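Side-chain contacts in xyloglucan-specific endo-beta-1,4-glucanase (Uncultured bacterium, PDB 4W88), which hydrolyses internal beta-1,4-glucosidic bonds in the backbone of xyloglucan, as a family 5 glycoside hydrolase with a TIM-barrel fold: residues Thr224-Phe229 with Thr250-Asn255; Asn255-Leu260 with Asp295-Lys300; Ser239-Ser244 with Ile287-Gly292. The protein carries 1 engineered substitution. All blocks are in the same frame, centred on the assembly; numbering follows the deposited sequence.

Contact 1. Residues Thr224-Phe229 with Thr250-Asn255; sequences TYTPYF and TWQYNN. With BGC (beta-D-glucopyranose), chain C.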
# COMPACT_ATOMS: atom_id res chain seq x y z
N THR A 224 8.52 3.68 -0.36
CA THR A 224 9.75 4.33 -0.67
C THR A 224 9.50 5.63 -1.39
O THR A 224 9.59 5.74 -2.63
CB THR A 224 10.77 3.47 -1.43
OG1 THR A 224 10.20 2.91 -2.61
CG2 THR A 224 11.27 2.41 -0.57
N TYR A 225 9.14 6.61 -0.60
CA TYR A 225 8.99 7.99 -1.13
C TYR A 225 10.35 8.72 -1.15
O TYR A 225 10.55 9.75 -0.45
CB TYR A 225 8.04 8.76 -0.24
CG TYR A 225 6.57 8.32 -0.24
CD1 TYR A 225 6.07 7.32 0.65
CD2 TYR A 225 5.64 8.99 -1.02
CE1 TYR A 225 4.71 7.00 0.66
CE2 TYR A 225 4.27 8.71 -0.98
CZ TYR A 225 3.80 7.71 -0.09
OH TYR A 225 2.46 7.47 -0.06
N THR A 226 11.25 8.19 -1.94
CA THR A 226 12.68 8.49 -1.81
C THR A 226 13.15 9.39 -2.95
O THR A 226 12.90 9.10 -4.14
CB THR A 226 13.44 7.19 -1.84
OG1 THR A 226 12.89 6.32 -0.83
CG2 THR A 226 14.90 7.40 -1.62
N PRO A 227 13.88 10.46 -2.61
CA PRO A 227 14.25 10.91 -1.23
C PRO A 227 13.12 11.74 -0.61
O PRO A 227 12.40 12.49 -1.30
CB PRO A 227 15.45 11.87 -1.47
CG PRO A 227 15.74 11.81 -2.90
CD PRO A 227 14.54 11.27 -3.64
N TYR A 228 12.98 11.61 0.71
CA TYR A 228 11.99 12.28 1.48
C TYR A 228 11.97 13.77 1.27
O TYR A 228 10.92 14.40 1.13
CB TYR A 228 12.21 11.93 2.96
CG TYR A 228 11.30 12.66 3.90
CD1 TYR A 228 10.00 12.30 4.04
CD2 TYR A 228 11.76 13.71 4.69
CE1 TYR A 228 9.14 12.97 4.87
CE2 TYR A 228 10.92 14.35 5.54
CZ TYR A 228 9.60 13.98 5.61
OH TYR A 228 8.73 14.57 6.47
N PHE A 229 13.15 14.35 1.20
CA PHE A 229 13.21 15.83 1.03
C PHE A 229 12.76 16.36 -0.33
O PHE A 229 12.44 17.57 -0.47
CB PHE A 229 14.60 16.35 1.36
CG PHE A 229 14.88 16.43 2.85
CD1 PHE A 229 13.87 16.70 3.76
CD2 PHE A 229 16.16 16.33 3.31
CE1 PHE A 229 14.12 16.77 5.12
CE2 PHE A 229 16.43 16.44 4.68
CZ PHE A 229 15.40 16.67 5.58
N THR A 250 19.29 4.87 -5.30
CA THR A 250 20.18 3.73 -5.57
C THR A 250 20.62 2.95 -4.35
O THR A 250 20.57 1.71 -4.35
CB THR A 250 21.38 4.19 -6.39
OG1 THR A 250 20.88 4.85 -7.56
CG2 THR A 250 22.22 3.02 -6.83
N TRP A 251 21.08 3.66 -3.34
CA TRP A 251 21.62 3.07 -2.09
C TRP A 251 20.54 2.27 -1.42
O TRP A 251 20.76 1.13 -1.01
CB TRP A 251 22.01 4.25 -1.19
CG TRP A 251 22.97 4.10 -0.09
CD1 TRP A 251 23.14 3.03 0.75
CD2 TRP A 251 23.89 5.13 0.40
NE1 TRP A 251 24.12 3.31 1.68
CE2 TRP A 251 24.59 4.58 1.50
CE3 TRP A 251 24.19 6.45 -0.01
CZ2 TRP A 251 25.58 5.31 2.21
CZ3 TRP A 251 25.16 7.18 0.71
CH2 TRP A 251 25.85 6.59 1.80
N GLN A 252 19.34 2.87 -1.31
CA GLN A 252 18.23 2.19 -0.65
C GLN A 252 17.81 0.96 -1.47
O GLN A 252 17.62 -0.13 -0.92
CB GLN A 252 17.08 3.16 -0.51
CG GLN A 252 15.84 2.56 0.09
CD GLN A 252 14.73 3.59 0.23
OE1 GLN A 252 14.16 4.07 -0.76
NE2 GLN A 252 14.39 3.89 1.45
N TYR A 253 17.67 1.14 -2.79
CA TYR A 253 17.34 0.01 -3.65
C TYR A 253 18.37 -1.11 -3.60
O TYR A 253 18.01 -2.29 -3.70
CB TYR A 253 17.18 0.49 -5.07
CG TYR A 253 16.65 -0.53 -6.04
CD1 TYR A 253 15.31 -0.86 -6.06
CD2 TYR A 253 17.49 -1.20 -6.94
CE1 TYR A 253 14.82 -1.81 -6.94
CE2 TYR A 253 17.01 -2.15 -7.83
CZ TYR A 253 15.65 -2.44 -7.85
OH TYR A 253 15.10 -3.36 -8.74
N ASN A 254 19.65 -0.79 -3.45
CA ASN A 254 20.63 -1.88 -3.34
C ASN A 254 20.43 -2.72 -2.09
O ASN A 254 20.73 -3.91 -2.09
CB ASN A 254 22.03 -1.31 -3.49
CG ASN A 254 22.29 -0.90 -4.94
OD1 ASN A 254 21.58 -1.32 -5.88
ND2 ASN A 254 23.27 -0.08 -5.12
N ASN A 255 19.89 -2.14 -1.04
CA ASN A 255 19.53 -2.95 0.10
C ASN A 255 18.32 -3.85 -0.16
O ASN A 255 18.29 -5.02 0.25
CB ASN A 255 19.30 -2.07 1.31
CG ASN A 255 20.61 -1.65 1.94
OD1 ASN A 255 21.66 -2.32 1.82
ND2 ASN A 255 20.57 -0.55 2.60
C2 BGC C . 11.19 10.95 8.30
C3 BGC C . 10.42 10.31 7.10
C4 BGC C . 9.04 10.13 7.70
C5 BGC C . 8.89 11.39 8.58
C6 BGC C . 7.74 11.35 9.60
C1 BGC C . 10.99 12.44 8.69
O1 BGC C . 11.87 13.30 9.61
O2 BGC C . 12.48 10.97 7.91
O3 BGC C . 11.06 9.14 6.61
O4 BGC C . 7.86 10.48 7.06
O5 BGC C . 9.88 12.05 9.40
O6 BGC C . 6.76 12.35 9.22
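Q252 reaches from helix 246-261 to T224 and T226, in the loop that leaves the sixth strand of the TIM barrel (218-223). The contact converges on one atom, Q252 OE1. With chi1 and chi2 both near 180°, the glutamine is fully extended up to CD, which brings its amide to the loop. T226 OG1 donates to Q252 OE1 over a short 2.6 Å. The C=O...donor angle is 126°, with the donor tilted 18° from the carbonyl plane.

Within the two segments, the other close neighbours of this oxygen are carbons. T224 CG2 comes to 3.3 Å of Q252 OE1, and T226 CG2 stands 3.5 Å from that oxygen. With T224 OG1 placed between the backbone N and the carbonyl carbon (chi1 53°) and bonded to Y290 OH on helix 280-295, it is CG2 that faces the glutamine. T226 thus offers OE1 both its hydroxyl and its methyl, T224 its methyl.

Beyond T226 a cis peptide bond leads into P227, the N-cap of the short helix 228-231. Y228, the first residue of that helix, carries one ring face to the bound glucose. BGC C3 lies 3.6 Å above the Y228 ring plane toward its rim, while Y228 CE2 is 3.7 Å from BGC C1, so the sugar spans much of the ring. Y225, also of the glycan pocket, points away from Q252, and its OH bonds to E271.

The chemistry implies a directional tie at the back of the sugar-binding loop: one hydroxyl-to-amide bond fixes OE1 against T226, methyl groups crowd the same oxygen, and the glucose is met separately through an aromatic face.

Contact 2. Residues Asn255-Leu260 with Asp295-Lys300; sequences NIKKYL and DQDGVK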
# COMPACT_ATOMS: atom_id res chain seq x y z
N ASN A 255 19.89 -2.14 -1.04
CA ASN A 255 19.53 -2.95 0.10
C ASN A 255 18.32 -3.85 -0.16
O ASN A 255 18.29 -5.02 0.25
CB ASN A 255 19.30 -2.07 1.31
CG ASN A 255 20.61 -1.65 1.94
OD1 ASN A 255 21.66 -2.32 1.82
ND2 ASN A 255 20.57 -0.55 2.60
N ILE A 256 17.32 -3.31 -0.85
CA ILE A 256 16.17 -4.10 -1.26
C ILE A 256 16.64 -5.29 -2.14
O ILE A 256 16.20 -6.42 -1.94
CB ILE A 256 15.13 -3.21 -1.96
CG1 ILE A 256 14.56 -2.18 -0.95
CG2 ILE A 256 13.99 -4.05 -2.49
CD1 ILE A 256 13.81 -1.00 -1.54
N LYS A 257 17.56 -5.02 -3.07
CA LYS A 257 18.18 -6.06 -3.88
C LYS A 257 18.92 -7.14 -3.01
O LYS A 257 18.73 -8.35 -3.18
CB LYS A 257 19.15 -5.41 -4.90
CG LYS A 257 18.57 -5.36 -6.31
CD LYS A 257 19.62 -5.00 -7.38
CE LYS A 257 20.34 -6.20 -7.90
NZ LYS A 257 19.50 -7.02 -8.80
N LYS A 258 19.79 -6.68 -2.11
CA LYS A 258 20.60 -7.58 -1.29
C LYS A 258 19.70 -8.53 -0.50
O LYS A 258 19.93 -9.74 -0.41
CB LYS A 258 21.41 -6.74 -0.31
CG LYS A 258 22.57 -7.38 0.42
CD LYS A 258 23.45 -6.21 0.87
CE LYS A 258 24.82 -6.63 1.32
NZ LYS A 258 24.75 -7.03 2.75
N TYR A 259 18.68 -7.99 0.13
CA TYR A 259 17.94 -8.81 1.09
C TYR A 259 16.70 -9.50 0.54
O TYR A 259 16.22 -10.45 1.15
CB TYR A 259 17.55 -7.94 2.28
CG TYR A 259 18.71 -7.60 3.19
CD1 TYR A 259 19.06 -8.47 4.21
CD2 TYR A 259 19.46 -6.45 3.02
CE1 TYR A 259 20.12 -8.19 5.04
CE2 TYR A 259 20.55 -6.18 3.85
CZ TYR A 259 20.85 -7.06 4.85
OH TYR A 259 21.87 -6.87 5.71
N LEU A 260 16.20 -9.03 -0.61
CA LEU A 260 14.93 -9.52 -1.15
C LEU A 260 15.07 -9.96 -2.61
O LEU A 260 14.95 -11.13 -2.93
CB LEU A 260 13.78 -8.47 -0.93
CG LEU A 260 13.43 -8.18 0.53
CD1 LEU A 260 12.48 -6.98 0.70
CD2 LEU A 260 12.82 -9.37 1.18
N ASP A 295 12.32 -0.60 -12.45
CA ASP A 295 12.16 -1.36 -13.71
C ASP A 295 13.35 -2.26 -14.02
O ASP A 295 13.23 -3.23 -14.77
CB ASP A 295 11.90 -0.43 -14.88
CG ASP A 295 10.52 0.22 -14.80
OD1 ASP A 295 9.63 -0.33 -14.08
OD2 ASP A 295 10.32 1.24 -15.52
N GLN A 296 14.50 -1.97 -13.45
CA GLN A 296 15.67 -2.82 -13.73
C GLN A 296 15.41 -4.25 -13.34
O GLN A 296 16.02 -5.16 -13.91
CB GLN A 296 16.85 -2.37 -12.90
CG GLN A 296 17.28 -0.94 -13.13
CD GLN A 296 18.38 -0.58 -12.16
OE1 GLN A 296 18.18 -0.41 -10.91
NE2 GLN A 296 19.56 -0.55 -12.69
N ASP A 297 14.62 -4.46 -12.28
CA ASP A 297 14.31 -5.81 -11.83
C ASP A 297 12.81 -6.15 -11.93
O ASP A 297 12.33 -7.11 -11.32
CB ASP A 297 14.84 -6.04 -10.40
CG ASP A 297 16.33 -5.91 -10.32
OD1 ASP A 297 16.99 -6.90 -10.74
OD2 ASP A 297 16.85 -4.80 -9.96
N GLY A 298 12.08 -5.37 -12.71
CA GLY A 298 10.64 -5.55 -12.90
C GLY A 298 9.81 -5.41 -11.63
O GLY A 298 8.73 -6.06 -11.48
N VAL A 299 10.30 -4.56 -10.72
CA VAL A 299 9.54 -4.30 -9.48
C VAL A 299 8.47 -3.27 -9.78
O VAL A 299 8.73 -2.26 -10.44
CB VAL A 299 10.50 -3.82 -8.36
CG1 VAL A 299 9.75 -3.42 -7.10
CG2 VAL A 299 11.52 -4.91 -8.06
N LYS A 300 7.27 -3.54 -9.30
CA LYS A 300 6.11 -2.69 -9.54
C LYS A 300 5.86 -1.75 -8.36
O LYS A 300 6.22 -2.08 -7.19
CB LYS A 300 4.89 -3.55 -9.82
CG LYS A 300 5.11 -4.61 -10.91
CD LYS A 300 5.43 -3.95 -12.26
CE LYS A 300 5.69 -5.01 -13.31
NZ LYS A 300 6.02 -4.28 -14.53
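K257 and D297 form a salt bridge at the protein surface, the lysine approaching the aspartate side chain at about a right angle. From CB, the K257 chain starts at chi1 -103°, away from a staggered value, and its CG comes 4.1 Å from D297 OD2. CD passes nearer the same oxygen, at 3.8 Å, a contact of the aliphatic chain with the carboxylate. Bends about the CG-CD and CD-CE bonds then swing CE round and bring NZ to 3.2 Å from D297 OD1, a weak hydrogen bond within the ion pair. D297 OD2 is farther from that nitrogen, at 3.6 Å, and is engaged by Y253 OH instead. D297 sits in the type I turn D295-G298, where a Schellman motif ends helix 280-295: G298, at positive phi, is its C-prime residue, with G298 N bonded to D295 O and V299 N to L294 O. The pair thus joins this helix end to helix 246-261 just ahead of strand 300-305. The stronger partner of NZ is D262, in a salt bridge just past helix 246-261. Replacing K257 by an alanine would probably leave the carboxylates of D297 and D262 without the cation they share.

Contact 3. Residues Ser239-Ser244 with Ile287-Gly292; sequences SVWNGS and IGDYVG
In this TIM barrel, the long connection from the sixth strand to helix 246-261 is pinned to the neighbouring helix 280-295 by W241 and D289. The indole N-H supplies the bond: W241 NE1 lies 2.8 Å from D289 OD2, and the N-H...O angle of 176° is practically straight. The oxygen sits in the plane of the indole, at its edge, and is met on its anti side, the donor somewhat out of the carboxylate plane, which is turned 61° from the ring. W241 has CG anti to its backbone N (chi1 -168°), and D289 has CG anti to its carbonyl carbon; these torsions point the indole and the carboxylate at each other across the loop-helix contact.

The buried indole is also held from other directions, edge-to-face with W286, meeting the F230 ring at an inclined angle and touching P227, while its backbone N and O bond to D282 and R285. D289 OD1 has a long, weak ion pair with K246.

G243 passes beside the pair, with G243 CA 4.0 Å from D289 OD2 and G243 N 3.7 Å above one face of the W241 ring. At its positive phi, a CB would collide with the carbonyl O of N242. The chain turns here through an Asx turn: N242 OD1 accepts from S244 N at 2.8 Å and, on a lone pair in the carbonyl plane, from S244 OG at 2.9 Å.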
# COMPACT_ATOMS: atom_id res chain seq x y z
N SER A 239 12.50 21.24 -4.30
CA SER A 239 11.67 20.92 -5.42
C SER A 239 12.36 20.67 -6.72
O SER A 239 11.69 20.40 -7.73
CB SER A 239 10.65 22.00 -5.59
OG SER A 239 11.26 23.23 -6.06
N VAL A 240 13.68 20.79 -6.74
CA VAL A 240 14.45 20.59 -7.94
C VAL A 240 14.95 19.17 -8.02
O VAL A 240 15.43 18.62 -7.07
CB VAL A 240 15.64 21.57 -7.96
CG1 VAL A 240 16.56 21.33 -9.16
CG2 VAL A 240 15.15 22.99 -7.87
N TRP A 241 14.90 18.60 -9.21
CA TRP A 241 15.44 17.28 -9.46
C TRP A 241 16.36 17.32 -10.63
O TRP A 241 15.91 17.38 -11.82
CB TRP A 241 14.34 16.20 -9.64
CG TRP A 241 14.94 14.85 -9.60
CD1 TRP A 241 15.38 14.11 -10.66
CD2 TRP A 241 15.32 14.15 -8.43
NE1 TRP A 241 15.99 12.95 -10.21
CE2 TRP A 241 15.93 12.94 -8.84
CE3 TRP A 241 15.19 14.42 -7.07
CZ2 TRP A 241 16.41 12.03 -7.94
CZ3 TRP A 241 15.61 13.47 -6.17
CH2 TRP A 241 16.26 12.31 -6.60
N ASN A 242 17.67 17.32 -10.34
CA ASN A 242 18.63 17.24 -11.40
C ASN A 242 19.45 15.99 -11.46
O ASN A 242 20.35 15.93 -12.26
CB ASN A 242 19.59 18.45 -11.33
CG ASN A 242 20.53 18.37 -10.12
OD1 ASN A 242 20.54 17.42 -9.37
ND2 ASN A 242 21.36 19.38 -9.97
N GLY A 243 19.13 14.97 -10.68
CA GLY A 243 19.90 13.76 -10.71
C GLY A 243 20.88 13.61 -9.62
O GLY A 243 21.31 12.47 -9.35
N SER A 244 21.25 14.72 -9.00
CA SER A 244 22.33 14.71 -8.02
C SER A 244 22.03 13.87 -6.79
O SER A 244 22.95 13.38 -6.14
CB SER A 244 22.71 16.14 -7.59
OG SER A 244 21.72 16.70 -6.77
N ILE A 287 10.62 10.73 -11.59
CA ILE A 287 9.93 9.45 -11.94
C ILE A 287 10.81 8.61 -12.84
O ILE A 287 10.95 7.41 -12.63
CB ILE A 287 8.54 9.69 -12.61
CG1 ILE A 287 7.55 10.43 -11.64
CG2 ILE A 287 8.01 8.48 -13.30
CD1 ILE A 287 6.27 10.99 -12.23
N GLY A 288 11.46 9.27 -13.80
CA GLY A 288 12.44 8.56 -14.63
C GLY A 288 13.50 7.84 -13.82
O GLY A 288 13.79 6.69 -14.05
N ASP A 289 14.07 8.54 -12.85
CA ASP A 289 15.14 7.98 -12.04
C ASP A 289 14.63 6.94 -11.06
O ASP A 289 15.29 5.89 -10.84
CB ASP A 289 15.87 9.11 -11.26
CG ASP A 289 16.83 9.88 -12.13
OD1 ASP A 289 17.22 9.36 -13.21
OD2 ASP A 289 17.21 10.98 -11.74
N TYR A 290 13.47 7.23 -10.50
CA TYR A 290 12.90 6.37 -9.43
C TYR A 290 12.25 5.10 -10.03
O TYR A 290 12.64 3.97 -9.72
CB TYR A 290 11.93 7.17 -8.61
CG TYR A 290 11.31 6.30 -7.56
CD1 TYR A 290 11.88 6.11 -6.34
CD2 TYR A 290 10.14 5.65 -7.85
CE1 TYR A 290 11.33 5.21 -5.41
CE2 TYR A 290 9.56 4.80 -6.98
CZ TYR A 290 10.11 4.53 -5.75
OH TYR A 290 9.49 3.65 -4.88
N VAL A 291 11.27 5.29 -10.91
CA VAL A 291 10.62 4.13 -11.55
C VAL A 291 11.59 3.38 -12.43
O VAL A 291 11.58 2.13 -12.46
CB VAL A 291 9.31 4.51 -12.23
CG1 VAL A 291 8.62 3.26 -12.79
CG2 VAL A 291 8.38 5.24 -11.23
N GLY A 292 12.45 4.12 -13.12
CA GLY A 292 13.55 3.48 -13.88
C GLY A 292 14.45 2.52 -13.06
O GLY A 292 14.87 1.43 -13.56

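Overall arrangement
The three contacts tie together the chain between barrel strands 218-223 and 300-305. Contact 1 lies on the same side of the chain's centre as each of the others; its centre is about 12 Å from that of contact 2 and about 11 Å from that of contact 3, whereas the centres of contacts 2 and 3 are about 18 Å apart. Contacts 1 and 2 share N255 and are linked by Y253 OH to D297 OD2 at 2.6 Å. Contact 1 meets contact 3 where T224 OG1 is 2.5 Å from Y290 OH and P227 CD is 3.5 Å from W241 CZ3. Contact 1 holds glycan-pocket residues, Y225 and Y228, and its T224 side chain is about 7 Å from a second bound glucose; contacts 2 and 3 hold none.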